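Local coordinates for protein disulfide oxidoreductase (Xylella fastidiosa, PDB 2REM) that probably catalyses thiol-disulfide exchange in the periplasm as a DsbA-type member of the thioredoxin family, forming disulfide bonds in other proteins, at residues L182-R185 against E186-A189. Residues are numbered along the deposited sequence; the frame is centred on the assembly and turned at random.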
# COMPACT_ATOMS: atom_id res chain seq x y z
N LEU A 182 17.76 -3.81 1.15
CA LEU A 182 17.66 -2.34 1.13
C LEU A 182 17.42 -1.79 2.52
O LEU A 182 17.97 -0.75 2.88
CB LEU A 182 16.54 -1.86 0.21
CG LEU A 182 16.69 -2.14 -1.29
CD1 LEU A 182 15.36 -1.81 -1.97
CD2 LEU A 182 17.84 -1.30 -1.86
N VAL A 183 16.56 -2.46 3.29
CA VAL A 183 16.31 -2.05 4.68
C VAL A 183 17.58 -2.17 5.51
O VAL A 183 17.94 -1.26 6.25
CB VAL A 183 15.16 -2.84 5.33
CG1 VAL A 183 15.21 -2.65 6.86
CG2 VAL A 183 13.79 -2.42 4.76
N SER A 184 18.29 -3.29 5.39
CA SER A 184 19.55 -3.45 6.12
C SER A 184 20.59 -2.42 5.71
O SER A 184 21.38 -1.95 6.55
CB SER A 184 20.10 -4.85 5.91
OG SER A 184 19.24 -5.76 6.56
N ARG A 185 20.60 -2.11 4.43
CA ARG A 185 21.56 -1.16 3.90
C ARG A 185 21.27 0.26 4.43
O ARG A 185 22.19 0.97 4.79
CB ARG A 185 21.59 -1.18 2.38
CG ARG A 185 22.77 -0.42 1.81
CD ARG A 185 22.80 -0.45 0.32
NE ARG A 185 21.61 0.13 -0.28
CZ ARG A 185 21.51 0.38 -1.58
NH1 ARG A 185 22.55 0.11 -2.37
NH2 ARG A 185 20.40 0.90 -2.09
N GLU A 186 20.00 0.64 4.48
CA GLU A 186 19.58 1.89 5.13
C GLU A 186 19.96 1.91 6.60
O GLU A 186 20.46 2.93 7.11
CB GLU A 186 18.07 2.10 5.01
CG GLU A 186 17.62 2.33 3.57
CD GLU A 186 18.41 3.47 2.91
OE1 GLU A 186 19.32 3.19 2.10
OE2 GLU A 186 18.12 4.64 3.22
N ARG A 187 19.74 0.78 7.26
CA ARG A 187 20.08 0.68 8.67
C ARG A 187 21.60 0.88 8.87
O ARG A 187 22.03 1.64 9.74
CB ARG A 187 19.61 -0.66 9.20
CG ARG A 187 19.77 -0.82 10.69
CD ARG A 187 19.15 -2.11 11.15
NE ARG A 187 17.69 -2.08 11.08
CZ ARG A 187 16.95 -2.96 10.40
NH1 ARG A 187 17.54 -3.93 9.71
NH2 ARG A 187 15.64 -2.87 10.43
N ALA A 188 22.40 0.22 8.03
CA ALA A 188 23.84 0.34 8.13
C ALA A 188 24.29 1.77 7.84
O ALA A 188 25.16 2.31 8.52
CB ALA A 188 24.50 -0.62 7.19
N ALA A 189 23.69 2.36 6.80
CA ALA A 189 23.98 3.74 6.41
C ALA A 189 23.73 4.73 7.56
O ALA A 189 24.42 5.74 7.65
CB ALA A 189 23.14 4.12 5.21
O HOH W 1 19.23 0.83 0.86
O HOH W 2 16.54 -5.83 7.30
O HOH W 3 20.30 -5.13 9.32
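Arg187 reaches back one turn to bring its guanidinium beside Val183, the NH2 atom of Arg187 coming to 3.6 Å from CG1 of Val183. Both belong to helix 172-190, the last helix of this thioredoxin fold, which packs against the central sheet. The methyl approaches the NH1, NH2 and CZ end obliquely, while the carbonyl oxygen of Val183 lies over one face of the guanidinium. CG of Arg187 is anti to the backbone N (chi1 -174°), and the bend at chi3 turns the guanidinium back toward the preceding turn. The short side chain of Ser184 keeps OG 4.0 Å from NH1 of Arg187; OG is hydrogen-bonded to the carbonyl oxygen of Asp180, and two waters bridge it to NH1, one lying in the guanidinium plane. On another side of the helix, a third water accepts from NE of Arg185 at 2.7 Å and donates to OE1 of Glu186, bridging opposite charges that form no salt bridge themselves, NE and OE1 being 4.5 Å apart. Beneath run the regular i to i+4 bonds, from Glu186 N to Leu182 O through Ala189 N to Arg185 O. Further out, Val183 and Leu182, nonpolar and buried, suit the side packed on the sheet, touching strands 27-33 and 165-167 respectively. NE of Arg187 forms a salt bridge with Asp57, OE2 of Glu186 is hydrogen-bonded to ND2 of Asn162, and Arg185 pairs NH1 with OH of Tyr11 in a hydrogen bond and makes a cation-pi contact with Tyr165. The third water also donates to O of Leu182 at 2.9 Å, a second donor besides Glu186 N.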